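Local coordinates for xylulokinase (Brucella ovis, PDB 5VM1), which probably phosphorylates D-xylulose with ATP to give D-xylulose 5-phosphate, as an FGGY-family carbohydrate kinase of xylose metabolism, at residues K58-A63 with R166-G171; S306-Y311 with Q320-E325. All coordinates share one frame; numbering follows the deposited sequence.

Contact 1. Residues K58-A63 with R166-G171; sequences KACRTA and RLWLTG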
loop_
_atom_site.group_PDB
_atom_site.type_symbol
_atom_site.label_atom_id
_atom_site.label_comp_id
_atom_site.label_asym_id
_atom_site.label_seq_id
_atom_site.Cartn_x
_atom_site.Cartn_y
_atom_site.Cartn_z
ATOM N N LYS A 58 5.839 21.600 4.098
ATOM C CA LYS A 58 4.970 22.703 3.695
ATOM C C LYS A 58 3.546 22.201 3.447
ATOM O O LYS A 58 2.566 22.875 3.794
ATOM C CB LYS A 58 5.528 23.424 2.460
ATOM N N ALA A 59 3.414 21.019 2.836
ATOM C CA ALA A 59 2.088 20.464 2.578
ATOM C C ALA A 59 1.393 20.082 3.878
ATOM O O ALA A 59 0.197 20.340 4.061
ATOM C CB ALA A 59 2.208 19.244 1.660
ATOM N N CYS A 60 2.141 19.494 4.802
ATOM C CA CYS A 60 1.586 19.117 6.091
ATOM C C CYS A 60 1.221 20.352 6.915
ATOM O O CYS A 60 0.179 20.377 7.581
ATOM C CB CYS A 60 2.591 18.214 6.806
ATOM S SG CYS A 60 1.951 17.390 8.240
ATOM N N ARG A 61 2.070 21.386 6.886
ATOM C CA ARG A 61 1.745 22.641 7.557
ATOM C C ARG A 61 0.506 23.283 6.959
ATOM O O ARG A 61 -0.292 23.906 7.671
ATOM C CB ARG A 61 2.921 23.613 7.459
ATOM C CG ARG A 61 3.996 23.428 8.501
ATOM C CD ARG A 61 4.663 24.745 8.815
ATOM N NE ARG A 61 5.005 24.858 10.231
ATOM C CZ ARG A 61 6.218 24.624 10.726
ATOM N NH1 ARG A 61 6.442 24.754 12.038
ATOM N NH2 ARG A 61 7.204 24.260 9.904
ATOM N N THR A 62 0.342 23.158 5.645
ATOM C CA THR A 62 -0.826 23.723 4.983
ATOM C C THR A 62 -2.090 23.052 5.487
ATOM O O THR A 62 -3.050 23.722 5.882
ATOM C CB THR A 62 -0.683 23.561 3.461
ATOM O OG1 THR A 62 0.241 24.532 2.951
ATOM C CG2 THR A 62 -2.026 23.689 2.736
ATOM N N ALA A 63 -2.086 21.720 5.527
ATOM C CA ALA A 63 -3.280 20.994 5.945
ATOM C C ALA A 63 -3.536 21.123 7.448
ATOM O O ALA A 63 -4.691 21.198 7.873
ATOM C CB ALA A 63 -3.169 19.524 5.527
ATOM N N ARG A 166 7.900 12.540 11.230
ATOM C CA ARG A 166 7.955 12.366 12.678
ATOM C C ARG A 166 9.169 13.077 13.266
ATOM O O ARG A 166 9.130 13.533 14.419
ATOM C CB ARG A 166 7.965 10.876 13.051
ATOM C CG ARG A 166 8.015 10.599 14.579
ATOM C CD ARG A 166 8.830 9.361 14.935
ATOM N NE ARG A 166 8.410 8.226 14.115
ATOM C CZ ARG A 166 7.252 7.572 14.237
ATOM N NH1 ARG A 166 6.984 6.562 13.414
ATOM N NH2 ARG A 166 6.368 7.905 15.171
ATOM N N LEU A 167 10.275 13.123 12.512
ATOM C CA LEU A 167 11.462 13.830 12.976
ATOM C C LEU A 167 11.168 15.308 13.133
ATOM O O LEU A 167 11.584 15.933 14.114
ATOM C CB LEU A 167 12.614 13.639 11.995
ATOM C CG LEU A 167 13.923 14.364 12.302
ATOM C CD1 LEU A 167 14.548 13.874 13.602
ATOM C CD2 LEU A 167 14.882 14.225 11.143
ATOM N N TRP A 168 10.432 15.876 12.178
ATOM C CA TRP A 168 9.969 17.255 12.288
ATOM C C TRP A 168 8.984 17.431 13.455
ATOM O O TRP A 168 9.017 18.450 14.150
ATOM C CB TRP A 168 9.368 17.687 10.946
ATOM C CG TRP A 168 8.609 18.968 11.003
ATOM C CD1 TRP A 168 9.100 20.188 11.307
ATOM C CD2 TRP A 168 7.190 19.137 10.805
ATOM N NE1 TRP A 168 8.085 21.122 11.292
ATOM C CE2 TRP A 168 6.904 20.502 10.988
ATOM C CE3 TRP A 168 6.142 18.266 10.487
ATOM C CZ2 TRP A 168 5.616 21.024 10.860
ATOM C CZ3 TRP A 168 4.854 18.794 10.355
ATOM C CH2 TRP A 168 4.607 20.154 10.539
ATOM N N LEU A 169 8.086 16.462 13.667
ATOM C CA LEU A 169 7.057 16.577 14.703
ATOM C C LEU A 169 7.620 16.365 16.110
ATOM O O LEU A 169 7.274 17.104 17.038
ATOM C CB LEU A 169 5.951 15.561 14.417
ATOM C CG LEU A 169 5.033 15.826 13.218
ATOM C CD1 LEU A 169 4.105 14.635 12.982
ATOM C CD2 LEU A 169 4.217 17.085 13.480
ATOM N N THR A 170 8.484 15.360 16.293
ATOM C CA THR A 170 8.919 14.936 17.619
ATOM C C THR A 170 10.390 15.158 17.895
ATOM O O THR A 170 10.777 15.168 19.065
ATOM C CB THR A 170 8.667 13.432 17.843
ATOM O OG1 THR A 170 9.584 12.673 17.040
ATOM C CG2 THR A 170 7.240 13.047 17.528
ATOM N N GLY A 171 11.223 15.275 16.875
ATOM C CA GLY A 171 12.647 15.375 17.106
ATOM C C GLY A 171 13.352 14.070 17.385
ATOM O O GLY A 171 14.531 14.096 17.765
#
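Trp168 meets Cys60 and Arg61 of 58-63 with its indole, across segments whose nearest CA atoms, of Cys60 and Leu169, are 10.5 Å apart. Two residues earlier, Arg166 turns the other way: its guanidinium forms a salt bridge with Asp163 and donates to the carbonyls of Ala238, Gly239 and Ile174. At Trp168, CG stands anti to the backbone N (chi1 168°), which sends the indole across the gap. Cys60 SG lies 3.9 Å from Trp168 CZ3, at the ring edge near its plane, a sulfur-aromatic contact made from the side. Arg61 presents a guanidinium face instead: Trp168 CZ2 sits over its centre, 3.6 Å above the plane. Guanidinium and indole planes are 71° apart, so the pair is steeply inclined, not a parallel stack. Arg61 NH1 also forms a salt bridge with Glu228, which probably helps fix the guanidinium beside the indole. Thr170 OG1 bonds back to Arg166 O at 2.8 Å, from the opposite face of that carbonyl to Thr170 N. Gly171 then leaves the helix with positive phi (80°). Helix 53-70 rests on strand 19-26 through Ala59, Cys60 and Ala63, and helix 161-170 packs against strands 78-85 and 236-242, so the indole joins two helices that both lie on the N-terminal domain's central sheet.

Contact 2. Residues S306-Y311 with Q320-E325; sequences SALEWY and QSLDRE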
loop_
_atom_site.group_PDB
_atom_site.type_symbol
_atom_site.label_atom_id
_atom_site.label_comp_id
_atom_site.label_asym_id
_atom_site.label_seq_id
_atom_site.Cartn_x
_atom_site.Cartn_y
_atom_site.Cartn_z
ATOM N N SER A 306 -5.865 0.344 -14.141
ATOM C CA SER A 306 -5.157 0.896 -15.285
ATOM C C SER A 306 -5.324 0.031 -16.523
ATOM O O SER A 306 -5.187 0.534 -17.643
ATOM C CB SER A 306 -3.678 1.061 -14.951
ATOM O OG SER A 306 -3.034 -0.193 -14.911
ATOM N N ALA A 307 -5.637 -1.255 -16.345
ATOM C CA ALA A 307 -5.992 -2.085 -17.488
ATOM C C ALA A 307 -7.287 -1.604 -18.124
ATOM O O ALA A 307 -7.379 -1.543 -19.352
ATOM C CB ALA A 307 -6.111 -3.547 -17.075
ATOM N N LEU A 308 -8.282 -1.208 -17.314
ATOM C CA LEU A 308 -9.508 -0.655 -17.888
ATOM C C LEU A 308 -9.284 0.739 -18.460
ATOM O O LEU A 308 -9.798 1.054 -19.529
ATOM C CB LEU A 308 -10.625 -0.624 -16.855
ATOM C CG LEU A 308 -11.958 -0.104 -17.405
ATOM C CD1 LEU A 308 -12.516 -0.984 -18.529
ATOM C CD2 LEU A 308 -12.947 0.056 -16.251
ATOM N N GLU A 309 -8.505 1.581 -17.779
ATOM C CA GLU A 309 -8.118 2.864 -18.361
ATOM C C GLU A 309 -7.447 2.652 -19.710
ATOM O O GLU A 309 -7.759 3.345 -20.684
ATOM C CB GLU A 309 -7.187 3.633 -17.412
ATOM C CG GLU A 309 -7.852 4.697 -16.564
ATOM C CD GLU A 309 -7.271 4.761 -15.139
ATOM O OE1 GLU A 309 -6.020 4.735 -14.999
ATOM O OE2 GLU A 309 -8.070 4.826 -14.166
ATOM N N TRP A 310 -6.519 1.693 -19.790
ATOM C CA TRP A 310 -5.849 1.453 -21.061
ATOM C C TRP A 310 -6.859 1.149 -22.164
ATOM O O TRP A 310 -6.838 1.785 -23.228
ATOM C CB TRP A 310 -4.839 0.310 -20.951
ATOM C CG TRP A 310 -4.324 -0.048 -22.341
ATOM C CD1 TRP A 310 -3.373 0.621 -23.056
ATOM C CD2 TRP A 310 -4.760 -1.135 -23.174
ATOM N NE1 TRP A 310 -3.195 0.028 -24.286
ATOM C CE2 TRP A 310 -4.029 -1.049 -24.387
ATOM C CE3 TRP A 310 -5.693 -2.171 -23.015
ATOM C CZ2 TRP A 310 -4.197 -1.967 -25.444
ATOM C CZ3 TRP A 310 -5.858 -3.088 -24.060
ATOM C CH2 TRP A 310 -5.109 -2.976 -25.264
ATOM N N TYR A 311 -7.789 0.215 -21.908
ATOM C CA TYR A 311 -8.762 -0.164 -22.927
ATOM C C TYR A 311 -9.669 1.004 -23.309
ATOM O O TYR A 311 -10.036 1.158 -24.488
ATOM C CB TYR A 311 -9.571 -1.362 -22.452
ATOM C CG TYR A 311 -10.670 -1.780 -23.400
ATOM C CD1 TYR A 311 -10.381 -2.271 -24.672
ATOM C CD2 TYR A 311 -11.998 -1.721 -23.010
ATOM C CE1 TYR A 311 -11.408 -2.656 -25.533
ATOM C CE2 TYR A 311 -13.011 -2.088 -23.851
ATOM C CZ TYR A 311 -12.726 -2.553 -25.106
ATOM O OH TYR A 311 -13.780 -2.914 -25.917
ATOM N N GLN A 320 -16.258 4.834 -16.812
ATOM C CA GLN A 320 -17.627 4.905 -16.318
ATOM C C GLN A 320 -18.630 4.639 -17.439
ATOM O O GLN A 320 -19.679 4.033 -17.194
ATOM C CB GLN A 320 -17.864 6.238 -15.618
ATOM C CG GLN A 320 -16.968 6.431 -14.384
ATOM C CD GLN A 320 -15.497 6.760 -14.731
ATOM O OE1 GLN A 320 -15.217 7.431 -15.723
ATOM N NE2 GLN A 320 -14.564 6.277 -13.916
ATOM N N SER A 321 -18.329 5.071 -18.674
ATOM C CA SER A 321 -19.214 4.752 -19.797
ATOM C C SER A 321 -19.114 3.281 -20.171
ATOM O O SER A 321 -20.132 2.638 -20.444
ATOM C CB SER A 321 -18.901 5.616 -21.025
ATOM O OG SER A 321 -18.686 6.972 -20.684
ATOM N N LEU A 322 -17.902 2.725 -20.191
ATOM C CA LEU A 322 -17.774 1.299 -20.467
ATOM C C LEU A 322 -18.495 0.481 -19.395
ATOM O O LEU A 322 -19.282 -0.415 -19.723
ATOM C CB LEU A 322 -16.288 0.923 -20.560
ATOM C CG LEU A 322 -15.561 1.563 -21.756
ATOM C CD1 LEU A 322 -14.097 1.147 -21.854
ATOM C CD2 LEU A 322 -16.289 1.273 -23.074
ATOM N N ASP A 323 -18.327 0.853 -18.116
ATOM C CA ASP A 323 -19.047 0.194 -17.032
ATOM C C ASP A 323 -20.560 0.412 -17.168
ATOM O O ASP A 323 -21.353 -0.525 -16.991
ATOM C CB ASP A 323 -18.532 0.711 -15.682
ATOM C CG ASP A 323 -19.273 0.107 -14.489
ATOM O OD1 ASP A 323 -19.048 -1.086 -14.206
ATOM O OD2 ASP A 323 -20.079 0.813 -13.833
ATOM N N ARG A 324 -20.977 1.633 -17.525
ATOM C CA ARG A 324 -22.398 1.881 -17.762
ATOM C C ARG A 324 -22.921 1.085 -18.963
ATOM O O ARG A 324 -24.059 0.609 -18.944
ATOM C CB ARG A 324 -22.652 3.375 -17.948
ATOM C CG ARG A 324 -24.080 3.788 -17.650
ATOM C CD ARG A 324 -24.371 5.219 -18.136
ATOM N NE ARG A 324 -23.716 5.492 -19.409
ATOM C CZ ARG A 324 -24.258 5.256 -20.601
ATOM N NH1 ARG A 324 -25.483 4.751 -20.700
ATOM N NH2 ARG A 324 -23.567 5.527 -21.699
ATOM N N GLU A 325 -22.106 0.908 -20.010
ATOM C CA GLU A 325 -22.563 0.153 -21.178
ATOM C C GLU A 325 -22.696 -1.333 -20.863
ATOM O O GLU A 325 -23.648 -1.976 -21.307
ATOM C CB GLU A 325 -21.615 0.373 -22.360
ATOM C CG GLU A 325 -21.963 -0.414 -23.640
ATOM C CD GLU A 325 -20.962 -0.165 -24.769
ATOM O OE1 GLU A 325 -19.751 -0.035 -24.486
ATOM O OE2 GLU A 325 -21.388 -0.050 -25.939
#
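Leu322 holds CG anti to its carbonyl carbon (chi1 -66°), whereas Leu308 (chi1 -178°) and Tyr311 (chi1 176°) both hold theirs anti to the backbone nitrogen; these settings carry the three side chains into the gap between helices 305-315 and 319-326. Leu308 and Tyr311 are three residues apart, so they project from about the same side of their helix. The meeting point is one methyl group. Leu322 CD1 comes within 3.7 Å of Tyr311 CD2, and CE2 of the same ring is next, so the methyl approaches the ring obliquely, near CD2 and CE2. The same CD1 is 4.3 Å from Leu308 CD1, a looser methyl-to-methyl approach. Leu322 accounts for 65 of the 136 Å² buried between the segments, about as much as Leu308 and Tyr311 together. The CA atoms of Leu308 and Leu322 mark the closest register, at 8.9 Å, a spacing that the side chains bridge.

Helix 367-390 contributes to the same buried patch: its Thr371 touches both Tyr311 and Leu322. The phenol hydroxyl is satisfied there too, bonding to Arg367 O, while the side chain of Arg367 makes a salt bridge with Glu325. No hydrogen bond or salt bridge joins the two segments directly. All three touching residues are buried, consistent with a direct contact that rests on apolar packing and exclusion of water, while polar links from both helices, through Tyr311 OH and Glu325, reach Arg367 of helix 367-390.

The two contacts lie in different family domains, with centres 38 Å apart and nearest atoms about 24 Å apart, and they hold no helix in common. Contact 1 is only partly buried: of its touching residues Cys60 alone is buried, and a charged guanidinium packs against an indole there. Contact 2 is wholly buried and purely apolar. Sequence distance differs as well: contact 1 brings together segments about a hundred residues apart, contact 2 two consecutive helices with a short connection. Both have one dominant side chain, Trp168 or Leu322, facing two partners. The side chain of Cys60 is about 9 Å from that of Asp14, predicted to be important for activity; contact 2 is remote from the annotated sites.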